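Long-range contacts in soluble lytic murein transglycosylase (Pseudomonas aeruginosa, PDB 5OHU), which turns over the peptidoglycan of the bacterial cell wall as a lytic transglycosylase, acting in both exolytic and endolytic mode: residues A[325-330]-A[345-350]; A[364-369]-A[381-386]; A[496-501]-A[616-621]; A[567-572]-A[627-632]. All coordinates share one frame; numbering follows the deposited sequence.

In the fold
Interactions 1 and 2 join helices between 323 and 383; interaction 3 and the start of helix 569-578 in interaction 4 belong to the lysozyme-like domain. Helix 341-354 of interaction 1 packs against helix 360-368 of interaction 2, the next in the chain; the centres are 16 Å apart. The two contacts touch where R382 NE probably hydrogen-bonds Y345 OH at 3.0 Å. Both residues also reach D596, in helix 595-600. Interactions 3 and 4 lie closer together, with centres 10 Å apart. Their segments alternate along the chain. V619 CG2 meets Q629 O at 3.4 Å, so helix 605-624 lies against the tail that follows it. Interaction 2 meets interaction 4 lightly, through D381 and I631.

Interaction 1 (A[325-330]-A[345-350]); sequences EAYALT and YWQARS
Q347 lies across T330, with its CB and CG over the threonine hydroxyl. Q347 CB comes within 3.3 Å of T330 OG1. The extended chain then brings the amide to the same oxygen. Q347 NE2 donates to T330 OG1 at 3.2 Å, with an N-H...O angle of 156°. The acceptor lies close to the amide plane. T330 OG1 in turn donates to Y327 O at 2.7 Å, within its own helix. The hydroxyl is therefore gripped from both sides of the interface, and its rotation is fixed.

S350 uses its hydroxyl in a similar way. Its OG sits between the backbone N and the carbonyl carbon (chi1 62°), where it can reach back one turn. It donates to W346 O at 2.8 Å. S350 N binds the same carbonyl oxygen from the other face of its plane. The hydroxyl thus folds onto its own helix and can lie close to the other one: S350 OG is 3.2 Å from Y327 CA. The Y327 ring offers its edge to helix 341-354, with S350 OG and Q347 O near the ring plane. A326 CB adds a looser contact with S350 CB.

The W346 indole leads away from this interface, and its NE1 binds E600. A326 also packs on L318 of helix 307-319. The two helix segments approach to 8.6 Å between axes, at 144° between their directions. Small residues and inward-folded hydroxyls in the interface are consistent with this near-antiparallel pairing, as in the helical superhelix of Slt70-like transglycosylases.

Interaction 2 (A[364-369]-A[381-386]); sequences LYQKLA and DRLSVP
Y365 O accepts two backbone bonds, from L368 N at 2.8 Å and from A369 N at 2.9 Å. This turn carries A369 CB towards L383. The Y365 ring itself receives R382 over one face. R382 CB lies 3.8 Å from the ring centroid, 19° off the normal, a CH-pi contact. R382 bends at chi2 (-80°), and its CG and CD continue past the phenol end of the ring. R382 CG is 3.7 Å from Y365 OH.

L383 packs beside the base of the same ring. Its CG meets Y365 CB at 3.6 Å. Its CD1 branch reaches further, to Q366 CG at 3.8 Å and more loosely to A369 CB. L383 crosses the glutamine chain at about a right angle. Just after L383, S384 takes positive phi and closes the helix in a Schellman motif.

The polar ends bind outside the contact. Y365 OH bonds to Q352. The R382 guanidinium forms a salt bridge with D596, and its NE bonds to Y345 OH. R349 lies close by, and D596 would offset the two like charges. The contact itself has no hydrogen bond across it, so it rests on CH-pi and apolar packing.

Interaction 3 (A[496-501]-A[616-621]); sequences IFAITR and SYAVIY
F497 sets its CB squarely over one face of the Y621 ring, in the helical core of the lysozyme-like transglycosylase domain. The CB is 3.5 Å from the ring centroid and 12° off the normal. The two rings themselves meet obliquely. F497 CD2 touches Y621 CE1 at 3.7 Å.

Helices 493-504 and 605-624 cross here at 127°, with the segment axes 8.0 Å apart. Alanines at the crossing allow this closeness. A498 CB is 3.5 Å from A618 N and 3.9 Å from A618 CB, and it also packs on Y617 CB.

R501 crosses Y617 at about a right angle. Its CG stands anti to the backbone N (chi1 162°), against the ring: R501 CG is 3.5 Å from Y617 CD2. The bend at chi2 then carries the guanidinium over the phenol end, one face over Y617 CZ and OH. R501 NE bonds to R473 O, which anchors the group. F474 brings its ring against both tyrosines.

Y621 meets R501 at its edge instead. There R501 CB lies 3.8 Å from Y621 OH, while the hydroxyl is hydrogen-bonded to P475 O.

Interaction 4 (A[567-572]-A[627-632]); sequences GNRVLA and APQPIV
R569 stacks its guanidinium on the amide of Q629, with the two planes 14° apart. The groups come from opposite directions. R569 CZ is 3.8 Å from Q629 CD. The arginine chain runs out extended and then bends at chi3 (-34°), short of a staggered value. This bend turns the flat group over the glutamine. Q629 has CG anti to its backbone N and folds at chi2, which brings its amide up to the arginine. R569 NE forms a salt bridge with E636, which helps to hold the bent chain.

The edge of the guanidinium serves the backbone. R569 NH2 donates to I631 O at 3.3 Å, at an N-H...O angle of 141°. The nitrogen stands above the carbonyl plane. A water accepts from R569 NH1 at 2.8 Å and can also bridge to I631 O.

R569 begins helix 569-578 of the lysozyme-like domain, and N568 is its N-cap. N568 OD1 accepts from L571 N at 3.1 Å and more weakly from V570 N. The partner segment is the loop that leaves helix 605-624 and returns across this helix start.

V570 and V632 meet through one branch each. V570 CG2, set beside its own backbone N, reaches V632 CG1 at 3.7 Å. V570 also packs on W598 and I599, and V632 on F595, all of helix 595-600.

Interaction 1 (A[325-330]-A[345-350])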
loop_
_atom_site.group_PDB
_atom_site.type_symbol
_atom_site.label_atom_id
_atom_site.label_comp_id
_atom_site.label_asym_id
_atom_site.label_seq_id
_atom_site.Cartn_x
_atom_site.Cartn_y
_atom_site.Cartn_z
ATOM N N GLU A 325 -30.093 -0.400 13.175
ATOM C CA GLU A 325 -29.829 -0.630 11.768
ATOM C C GLU A 325 -28.396 -1.096 11.543
ATOM O O GLU A 325 -28.143 -1.969 10.703
ATOM C CB GLU A 325 -30.131 0.646 10.988
ATOM C CG GLU A 325 -31.594 1.046 11.076
ATOM C CD GLU A 325 -31.825 2.490 10.677
ATOM O OE1 GLU A 325 -31.870 3.378 11.576
ATOM O OE2 GLU A 325 -31.959 2.731 9.453
ATOM N N ALA A 326 -27.445 -0.537 12.287
ATOM C CA ALA A 326 -26.069 -1.002 12.151
ATOM C C ALA A 326 -25.960 -2.463 12.560
ATOM O O ALA A 326 -25.329 -3.272 11.870
ATOM C CB ALA A 326 -25.124 -0.128 12.980
ATOM N N TYR A 327 -26.618 -2.834 13.657
ATOM C CA TYR A 327 -26.601 -4.231 14.063
ATOM C C TYR A 327 -27.223 -5.133 12.993
ATOM O O TYR A 327 -26.665 -6.182 12.643
ATOM C CB TYR A 327 -27.319 -4.384 15.397
ATOM C CG TYR A 327 -27.546 -5.825 15.740
ATOM C CD1 TYR A 327 -26.508 -6.601 16.247
ATOM C CD2 TYR A 327 -28.782 -6.426 15.517
ATOM C CE1 TYR A 327 -26.692 -7.934 16.551
ATOM C CE2 TYR A 327 -28.982 -7.775 15.817
ATOM C CZ TYR A 327 -27.927 -8.519 16.338
ATOM O OH TYR A 327 -28.100 -9.847 16.654
ATOM N N ALA A 328 -28.393 -4.747 12.468
ATOM C CA ALA A 328 -29.055 -5.589 11.473
ATOM C C ALA A 328 -28.188 -5.731 10.240
ATOM O O ALA A 328 -28.147 -6.793 9.603
ATOM C CB ALA A 328 -30.419 -5.007 11.092
ATOM N N LEU A 329 -27.462 -4.681 9.897
ATOM C CA LEU A 329 -26.579 -4.808 8.762
ATOM C C LEU A 329 -25.414 -5.755 9.066
ATOM O O LEU A 329 -25.012 -6.533 8.190
ATOM C CB LEU A 329 -26.111 -3.431 8.334
ATOM C CG LEU A 329 -25.309 -3.358 7.038
ATOM C CD1 LEU A 329 -26.027 -4.013 5.871
ATOM C CD2 LEU A 329 -25.108 -1.908 6.751
ATOM N N THR A 330 -24.871 -5.749 10.297
ATOM C CA THR A 330 -23.757 -6.673 10.539
ATOM C C THR A 330 -24.204 -8.124 10.407
ATOM O O THR A 330 -23.381 -8.980 10.078
ATOM C CB THR A 330 -23.094 -6.492 11.916
ATOM O OG1 THR A 330 -24.024 -6.793 12.964
ATOM C CG2 THR A 330 -22.577 -5.050 12.110
ATOM N N TYR A 345 -16.501 -7.306 16.105
ATOM C CA TYR A 345 -16.574 -6.327 17.179
ATOM C C TYR A 345 -17.809 -5.452 17.034
ATOM O O TYR A 345 -18.547 -5.249 18.002
ATOM C CB TYR A 345 -15.315 -5.451 17.239
ATOM C CG TYR A 345 -15.503 -4.344 18.256
ATOM C CD1 TYR A 345 -15.415 -4.623 19.633
ATOM C CD2 TYR A 345 -15.816 -3.042 17.853
ATOM C CE1 TYR A 345 -15.624 -3.640 20.583
ATOM C CE2 TYR A 345 -16.017 -2.040 18.789
ATOM C CZ TYR A 345 -15.918 -2.349 20.155
ATOM O OH TYR A 345 -16.119 -1.357 21.090
ATOM N N TRP A 346 -18.036 -4.892 15.841
ATOM C CA TRP A 346 -19.128 -3.931 15.730
ATOM C C TRP A 346 -20.496 -4.600 15.809
ATOM O O TRP A 346 -21.450 -3.968 16.275
ATOM C CB TRP A 346 -18.963 -3.085 14.467
ATOM C CG TRP A 346 -17.930 -1.991 14.711
ATOM C CD1 TRP A 346 -16.689 -1.888 14.154
ATOM C CD2 TRP A 346 -18.041 -0.898 15.642
ATOM N NE1 TRP A 346 -16.029 -0.782 14.650
ATOM C CE2 TRP A 346 -16.833 -0.164 15.574
ATOM C CE3 TRP A 346 -19.040 -0.472 16.527
ATOM C CZ2 TRP A 346 -16.603 0.981 16.358
ATOM C CZ3 TRP A 346 -18.817 0.675 17.306
ATOM C CH2 TRP A 346 -17.614 1.385 17.212
ATOM N N GLN A 347 -20.608 -5.881 15.455
ATOM C CA GLN A 347 -21.869 -6.570 15.698
ATOM C C GLN A 347 -22.192 -6.618 17.192
ATOM O O GLN A 347 -23.304 -6.270 17.612
ATOM C CB GLN A 347 -21.841 -7.979 15.113
ATOM C CG GLN A 347 -23.083 -8.761 15.508
ATOM C CD GLN A 347 -23.227 -10.054 14.724
ATOM O OE1 GLN A 347 -23.103 -11.132 15.276
ATOM N NE2 GLN A 347 -23.473 -9.939 13.422
ATOM N N ALA A 348 -21.226 -7.053 18.006
ATOM C CA ALA A 348 -21.419 -7.068 19.454
ATOM C C ALA A 348 -21.674 -5.664 19.997
ATOM O O ALA A 348 -22.580 -5.463 20.812
ATOM C CB ALA A 348 -20.197 -7.688 20.136
ATOM N N ARG A 349 -20.908 -4.672 19.527
ATOM C CA ARG A 349 -20.974 -3.337 20.123
ATOM C C ARG A 349 -22.238 -2.588 19.708
ATOM O O ARG A 349 -22.857 -1.900 20.536
ATOM C CB ARG A 349 -19.712 -2.527 19.770
ATOM C CG ARG A 349 -19.745 -1.043 20.236
ATOM C CD ARG A 349 -19.586 -1.003 21.765
ATOM N NE ARG A 349 -19.688 0.352 22.308
ATOM C CZ ARG A 349 -20.029 0.663 23.561
ATOM N NH1 ARG A 349 -20.331 -0.280 24.435
ATOM N NH2 ARG A 349 -20.083 1.930 23.933
ATOM N N SER A 350 -22.661 -2.723 18.447
ATOM C CA SER A 350 -23.919 -2.088 18.064
ATOM C C SER A 350 -25.099 -2.734 18.778
ATOM O O SER A 350 -26.048 -2.039 19.155
ATOM C CB SER A 350 -24.109 -2.113 16.541
ATOM O OG SER A 350 -24.185 -3.438 16.037
#

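Interaction 2 (A[364-369]-A[381-386])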
loop_
_atom_site.group_PDB
_atom_site.type_symbol
_atom_site.label_atom_id
_atom_site.label_comp_id
_atom_site.label_asym_id
_atom_site.label_seq_id
_atom_site.Cartn_x
_atom_site.Cartn_y
_atom_site.Cartn_z
ATOM N N LEU A 364 -20.831 -12.605 22.343
ATOM C CA LEU A 364 -20.250 -12.105 21.101
ATOM C C LEU A 364 -18.836 -11.571 21.335
ATOM O O LEU A 364 -17.901 -11.909 20.597
ATOM C CB LEU A 364 -21.165 -11.039 20.493
ATOM C CG LEU A 364 -22.563 -11.547 20.079
ATOM C CD1 LEU A 364 -23.453 -10.398 19.634
ATOM C CD2 LEU A 364 -22.491 -12.634 18.984
ATOM N N TYR A 365 -18.652 -10.769 22.389
ATOM C CA TYR A 365 -17.320 -10.256 22.699
ATOM C C TYR A 365 -16.347 -11.379 23.019
ATOM O O TYR A 365 -15.158 -11.287 22.690
ATOM C CB TYR A 365 -17.385 -9.290 23.879
ATOM C CG TYR A 365 -17.934 -7.904 23.588
ATOM C CD1 TYR A 365 -17.482 -7.151 22.499
ATOM C CD2 TYR A 365 -18.922 -7.357 24.403
ATOM C CE1 TYR A 365 -17.998 -5.883 22.247
ATOM C CE2 TYR A 365 -19.436 -6.086 24.173
ATOM C CZ TYR A 365 -18.974 -5.359 23.092
ATOM O OH TYR A 365 -19.505 -4.114 22.885
ATOM N N GLN A 366 -16.830 -12.448 23.659
ATOM C CA GLN A 366 -15.928 -13.503 24.107
ATOM C C GLN A 366 -15.296 -14.237 22.931
ATOM O O GLN A 366 -14.134 -14.648 23.006
ATOM C CB GLN A 366 -16.673 -14.465 25.025
ATOM C CG GLN A 366 -16.899 -13.887 26.404
ATOM C CD GLN A 366 -17.821 -14.733 27.250
ATOM O OE1 GLN A 366 -18.696 -15.436 26.734
ATOM N NE2 GLN A 366 -17.634 -14.670 28.560
ATOM N N LYS A 367 -16.032 -14.398 21.833
ATOM C CA LYS A 367 -15.432 -14.926 20.614
ATOM C C LYS A 367 -14.245 -14.102 20.148
ATOM O O LYS A 367 -13.388 -14.615 19.425
ATOM C CB LYS A 367 -16.463 -14.960 19.481
ATOM C CG LYS A 367 -17.788 -15.588 19.842
ATOM C CD LYS A 367 -18.905 -15.030 18.966
ATOM C CE LYS A 367 -18.715 -15.364 17.496
ATOM N NZ LYS A 367 -20.020 -15.367 16.772
ATOM N N LEU A 368 -14.185 -12.832 20.533
ATOM C CA LEU A 368 -13.239 -11.879 19.984
ATOM C C LEU A 368 -12.043 -11.660 20.896
ATOM O O LEU A 368 -10.903 -11.647 20.425
ATOM C CB LEU A 368 -13.957 -10.557 19.711
ATOM C CG LEU A 368 -13.309 -9.761 18.605
ATOM C CD1 LEU A 368 -12.974 -10.706 17.474
ATOM C CD2 LEU A 368 -14.277 -8.713 18.144
ATOM N N ALA A 369 -12.276 -11.470 22.195
ATOM C CA ALA A 369 -11.199 -11.669 23.148
ATOM C C ALA A 369 -10.532 -13.009 22.836
ATOM O O ALA A 369 -11.209 -14.021 22.628
ATOM C CB ALA A 369 -11.739 -11.622 24.576
ATOM N N ASP A 381 -11.707 -4.934 26.449
ATOM C CA ASP A 381 -12.052 -3.748 27.223
ATOM C C ASP A 381 -13.548 -3.678 27.511
ATOM O O ASP A 381 -13.953 -3.292 28.609
ATOM C CB ASP A 381 -11.600 -2.489 26.495
ATOM C CG ASP A 381 -12.113 -1.236 27.156
ATOM O OD1 ASP A 381 -11.540 -0.844 28.191
ATOM O OD2 ASP A 381 -13.090 -0.649 26.646
ATOM N N ARG A 382 -14.385 -4.035 26.536
ATOM C CA ARG A 382 -15.822 -3.995 26.783
ATOM C C ARG A 382 -16.249 -5.037 27.804
ATOM O O ARG A 382 -17.206 -4.814 28.542
ATOM C CB ARG A 382 -16.611 -4.171 25.482
ATOM C CG ARG A 382 -16.340 -3.084 24.471
ATOM C CD ARG A 382 -17.150 -1.849 24.845
ATOM N NE ARG A 382 -16.805 -0.706 23.988
ATOM C CZ ARG A 382 -16.807 0.583 24.333
ATOM N NH1 ARG A 382 -17.118 0.945 25.563
ATOM N NH2 ARG A 382 -16.522 1.514 23.422
ATOM N N LEU A 383 -15.555 -6.165 27.869
ATOM C CA LEU A 383 -15.800 -7.158 28.901
ATOM C C LEU A 383 -15.083 -6.843 30.213
ATOM O O LEU A 383 -15.335 -7.524 31.205
ATOM C CB LEU A 383 -15.366 -8.542 28.402
ATOM C CG LEU A 383 -16.117 -9.239 27.261
ATOM C CD1 LEU A 383 -15.336 -10.464 26.783
ATOM C CD2 LEU A 383 -17.530 -9.655 27.683
ATOM N N SER A 384 -14.184 -5.856 30.234
ATOM C CA SER A 384 -13.341 -5.563 31.404
ATOM C C SER A 384 -12.573 -6.800 31.876
ATOM O O SER A 384 -12.550 -7.139 33.065
ATOM C CB SER A 384 -14.167 -4.973 32.551
ATOM O OG SER A 384 -14.810 -3.784 32.143
ATOM N N VAL A 385 -11.958 -7.492 30.930
ATOM C CA VAL A 385 -11.109 -8.637 31.247
ATOM C C VAL A 385 -9.698 -8.281 30.808
ATOM O O VAL A 385 -9.507 -7.375 29.977
ATOM C CB VAL A 385 -11.622 -9.934 30.580
ATOM C CG1 VAL A 385 -13.066 -10.226 31.029
ATOM C CG2 VAL A 385 -11.517 -9.842 29.078
ATOM N N PRO A 386 -8.679 -8.925 31.383
ATOM C CA PRO A 386 -7.299 -8.660 30.952
ATOM C C PRO A 386 -7.100 -8.921 29.466
ATOM O O PRO A 386 -7.801 -9.725 28.848
ATOM C CB PRO A 386 -6.463 -9.635 31.800
ATOM C CG PRO A 386 -7.293 -9.889 33.017
ATOM C CD PRO A 386 -8.729 -9.839 32.539
#

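Interaction 3 (A[496-501]-A[616-621])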
loop_
_atom_site.group_PDB
_atom_site.type_symbol
_atom_site.label_atom_id
_atom_site.label_comp_id
_atom_site.label_asym_id
_atom_site.label_seq_id
_atom_site.Cartn_x
_atom_site.Cartn_y
_atom_site.Cartn_z
ATOM N N ILE A 496 5.559 6.569 22.665
ATOM C CA ILE A 496 6.626 6.939 21.750
ATOM C C ILE A 496 7.275 5.696 21.126
ATOM O O ILE A 496 7.647 5.711 19.946
ATOM C CB ILE A 496 7.633 7.846 22.478
ATOM C CG1 ILE A 496 8.566 8.529 21.493
ATOM C CG2 ILE A 496 8.465 7.066 23.465
ATOM C CD1 ILE A 496 9.472 9.541 22.164
ATOM N N PHE A 497 7.421 4.607 21.883
ATOM C CA PHE A 497 7.808 3.337 21.276
ATOM C C PHE A 497 6.816 2.933 20.188
ATOM O O PHE A 497 7.214 2.509 19.098
ATOM C CB PHE A 497 7.878 2.234 22.332
ATOM C CG PHE A 497 9.114 2.256 23.168
ATOM C CD1 PHE A 497 9.248 3.163 24.205
ATOM C CD2 PHE A 497 10.129 1.340 22.947
ATOM C CE1 PHE A 497 10.380 3.178 24.987
ATOM C CE2 PHE A 497 11.264 1.343 23.735
ATOM C CZ PHE A 497 11.386 2.265 24.756
ATOM N N ALA A 498 5.512 3.058 20.482
ATOM C CA ALA A 498 4.477 2.721 19.508
ATOM C C ALA A 498 4.582 3.573 18.247
ATOM O O ALA A 498 4.499 3.053 17.131
ATOM C CB ALA A 498 3.089 2.884 20.134
ATOM N N ILE A 499 4.739 4.887 18.404
ATOM C CA ILE A 499 4.837 5.756 17.240
ATOM C C ILE A 499 6.069 5.384 16.431
ATOM O O ILE A 499 6.030 5.307 15.196
ATOM C CB ILE A 499 4.861 7.231 17.690
ATOM C CG1 ILE A 499 3.479 7.668 18.190
ATOM C CG2 ILE A 499 5.431 8.152 16.588
ATOM C CD1 ILE A 499 2.513 8.099 17.094
ATOM N N THR A 500 7.175 5.110 17.119
ATOM C CA THR A 500 8.392 4.705 16.431
ATOM C C THR A 500 8.200 3.376 15.714
ATOM O O THR A 500 8.606 3.221 14.558
ATOM C CB THR A 500 9.531 4.620 17.438
ATOM O OG1 THR A 500 9.725 5.912 18.011
ATOM C CG2 THR A 500 10.807 4.162 16.773
ATOM N N ARG A 501 7.565 2.412 16.381
ATOM C CA ARG A 501 7.346 1.113 15.761
ATOM C C ARG A 501 6.524 1.240 14.474
ATOM O O ARG A 501 6.831 0.591 13.466
ATOM C CB ARG A 501 6.683 0.181 16.777
ATOM C CG ARG A 501 6.013 -1.058 16.186
ATOM C CD ARG A 501 6.996 -2.013 15.536
ATOM N NE ARG A 501 6.308 -3.241 15.165
ATOM C CZ ARG A 501 5.667 -3.406 14.013
ATOM N NH1 ARG A 501 5.639 -2.418 13.123
ATOM N NH2 ARG A 501 5.056 -4.554 13.754
ATOM N N SER A 616 -2.680 -0.068 19.632
ATOM C CA SER A 616 -2.437 -1.468 19.964
ATOM C C SER A 616 -0.984 -1.682 20.370
ATOM O O SER A 616 -0.699 -2.409 21.326
ATOM C CB SER A 616 -2.795 -2.362 18.773
ATOM O OG SER A 616 -4.187 -2.300 18.482
ATOM N N TYR A 617 -0.054 -1.042 19.659
ATOM C CA TYR A 617 1.359 -1.209 19.969
ATOM C C TYR A 617 1.683 -0.649 21.345
ATOM O O TYR A 617 2.506 -1.225 22.068
ATOM C CB TYR A 617 2.231 -0.529 18.900
ATOM C CG TYR A 617 2.108 -1.097 17.489
ATOM C CD1 TYR A 617 1.489 -2.328 17.249
ATOM C CD2 TYR A 617 2.602 -0.393 16.396
ATOM C CE1 TYR A 617 1.375 -2.841 15.955
ATOM C CE2 TYR A 617 2.505 -0.897 15.111
ATOM C CZ TYR A 617 1.896 -2.122 14.898
ATOM O OH TYR A 617 1.795 -2.610 13.618
ATOM N N ALA A 618 1.043 0.467 21.720
ATOM C CA ALA A 618 1.313 1.064 23.019
ATOM C C ALA A 618 0.898 0.131 24.142
ATOM O O ALA A 618 1.531 0.115 25.198
ATOM C CB ALA A 618 0.605 2.417 23.152
ATOM N N VAL A 619 -0.167 -0.649 23.942
ATOM C CA VAL A 619 -0.532 -1.639 24.944
ATOM C C VAL A 619 0.614 -2.612 25.140
ATOM O O VAL A 619 1.036 -2.894 26.269
ATOM C CB VAL A 619 -1.824 -2.377 24.548
ATOM C CG1 VAL A 619 -2.071 -3.515 25.503
ATOM C CG2 VAL A 619 -3.010 -1.435 24.567
ATOM N N ILE A 620 1.144 -3.135 24.033
ATOM C CA ILE A 620 2.218 -4.119 24.124
ATOM C C ILE A 620 3.440 -3.498 24.779
ATOM O O ILE A 620 4.053 -4.085 25.678
ATOM C CB ILE A 620 2.543 -4.679 22.728
ATOM C CG1 ILE A 620 1.303 -5.362 22.171
ATOM C CG2 ILE A 620 3.687 -5.679 22.794
ATOM C CD1 ILE A 620 0.784 -6.418 23.099
ATOM N N TYR A 621 3.811 -2.293 24.337
ATOM C CA TYR A 621 4.991 -1.661 24.904
ATOM C C TYR A 621 4.784 -1.347 26.377
ATOM O O TYR A 621 5.751 -1.362 27.151
ATOM C CB TYR A 621 5.358 -0.414 24.108
ATOM C CG TYR A 621 6.173 -0.739 22.879
ATOM C CD1 TYR A 621 7.419 -1.345 22.999
ATOM C CD2 TYR A 621 5.689 -0.461 21.597
ATOM C CE1 TYR A 621 8.176 -1.661 21.883
ATOM C CE2 TYR A 621 6.442 -0.760 20.468
ATOM C CZ TYR A 621 7.690 -1.367 20.618
ATOM O OH TYR A 621 8.460 -1.674 19.511
#

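Interaction 4 (A[567-572]-A[627-632])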
loop_
_atom_site.group_PDB
_atom_site.type_symbol
_atom_site.label_atom_id
_atom_site.label_comp_id
_atom_site.label_asym_id
_atom_site.label_seq_id
_atom_site.Cartn_x
_atom_site.Cartn_y
_atom_site.Cartn_z
ATOM N N GLY A 567 -3.990 16.364 25.181
ATOM C CA GLY A 567 -3.374 15.171 25.723
ATOM C C GLY A 567 -4.068 13.886 25.351
ATOM O O GLY A 567 -3.893 12.876 26.038
ATOM N N ASN A 568 -4.869 13.900 24.285
ATOM C CA ASN A 568 -5.617 12.727 23.850
ATOM C C ASN A 568 -4.789 12.014 22.778
ATOM O O ASN A 568 -4.566 12.566 21.699
ATOM C CB ASN A 568 -6.992 13.148 23.321
ATOM C CG ASN A 568 -7.832 11.970 22.827
ATOM O OD1 ASN A 568 -7.337 11.069 22.148
ATOM N ND2 ASN A 568 -9.131 12.012 23.112
ATOM N N ARG A 569 -4.369 10.780 23.071
ATOM C CA ARG A 569 -3.461 10.036 22.197
ATOM C C ARG A 569 -4.149 9.591 20.915
ATOM O O ARG A 569 -3.491 9.448 19.876
ATOM C CB ARG A 569 -2.898 8.809 22.934
ATOM C CG ARG A 569 -1.813 9.054 24.002
ATOM C CD ARG A 569 -1.602 7.743 24.789
ATOM N NE ARG A 569 -2.869 7.007 24.919
ATOM C CZ ARG A 569 -3.026 5.721 24.649
ATOM N NH1 ARG A 569 -2.001 5.021 24.165
ATOM N NH2 ARG A 569 -4.229 5.169 24.796
ATOM N N VAL A 570 -5.455 9.326 20.971
ATOM C CA VAL A 570 -6.193 8.957 19.764
ATOM C C VAL A 570 -6.135 10.081 18.736
ATOM O O VAL A 570 -5.796 9.868 17.565
ATOM C CB VAL A 570 -7.649 8.607 20.104
ATOM C CG1 VAL A 570 -8.378 8.159 18.842
ATOM C CG2 VAL A 570 -7.712 7.523 21.180
ATOM N N LEU A 571 -6.496 11.292 19.154
ATOM C CA LEU A 571 -6.472 12.420 18.236
ATOM C C LEU A 571 -5.045 12.773 17.833
ATOM O O LEU A 571 -4.763 13.025 16.655
ATOM C CB LEU A 571 -7.157 13.615 18.885
ATOM C CG LEU A 571 -8.600 13.341 19.305
ATOM C CD1 LEU A 571 -9.142 14.519 20.129
ATOM C CD2 LEU A 571 -9.456 13.110 18.063
ATOM N N ALA A 572 -4.130 12.808 18.807
ATOM C CA ALA A 572 -2.754 13.188 18.499
ATOM C C ALA A 572 -2.102 12.188 17.542
ATOM O O ALA A 572 -1.343 12.582 16.652
ATOM C CB ALA A 572 -1.942 13.315 19.785
ATOM N N ALA A 627 4.720 -0.740 32.542
ATOM C CA ALA A 627 3.966 0.498 32.714
ATOM C C ALA A 627 2.665 0.307 31.954
ATOM O O ALA A 627 2.477 0.848 30.860
ATOM C CB ALA A 627 4.760 1.702 32.206
ATOM N N PRO A 628 1.735 -0.461 32.524
ATOM C CA PRO A 628 0.565 -0.913 31.761
ATOM C C PRO A 628 -0.199 0.242 31.138
ATOM O O PRO A 628 -0.397 1.299 31.743
ATOM C CB PRO A 628 -0.306 -1.626 32.806
ATOM C CG PRO A 628 0.501 -1.653 34.098
ATOM C CD PRO A 628 1.881 -1.185 33.796
ATOM N N GLN A 629 -0.648 0.003 29.915
ATOM C CA GLN A 629 -1.312 0.980 29.057
ATOM C C GLN A 629 -2.603 0.341 28.575
ATOM O O GLN A 629 -2.563 -0.624 27.789
ATOM C CB GLN A 629 -0.398 1.353 27.884
ATOM C CG GLN A 629 -0.967 2.323 26.859
ATOM C CD GLN A 629 -1.498 3.604 27.464
ATOM O OE1 GLN A 629 -2.707 3.799 27.616
ATOM N NE2 GLN A 629 -0.590 4.493 27.796
ATOM N N PRO A 630 -3.758 0.790 29.037
ATOM C CA PRO A 630 -5.015 0.316 28.462
ATOM C C PRO A 630 -5.140 0.802 27.019
ATOM O O PRO A 630 -4.500 1.776 26.615
ATOM C CB PRO A 630 -6.084 0.966 29.352
ATOM C CG PRO A 630 -5.399 2.107 30.048
ATOM C CD PRO A 630 -3.938 1.804 30.085
ATOM N N ILE A 631 -6.019 0.150 26.248
ATOM C CA ILE A 631 -6.138 0.504 24.830
ATOM C C ILE A 631 -6.497 1.985 24.661
ATOM O O ILE A 631 -6.029 2.643 23.724
ATOM C CB ILE A 631 -7.143 -0.421 24.120
ATOM C CG1 ILE A 631 -7.129 -0.159 22.596
ATOM C CG2 ILE A 631 -8.561 -0.269 24.687
ATOM C CD1 ILE A 631 -5.867 -0.665 21.901
ATOM N N VAL A 632 -7.341 2.532 25.550
ATOM C CA VAL A 632 -7.512 3.976 25.686
ATOM C C VAL A 632 -7.624 4.317 27.163
ATOM O O VAL A 632 -8.089 3.523 27.985
ATOM C CB VAL A 632 -8.749 4.541 24.954
ATOM C CG1 VAL A 632 -8.497 4.647 23.448
ATOM C CG2 VAL A 632 -9.968 3.702 25.284
HETATM O O HOH W 1 -2.912 2.438 23.782
#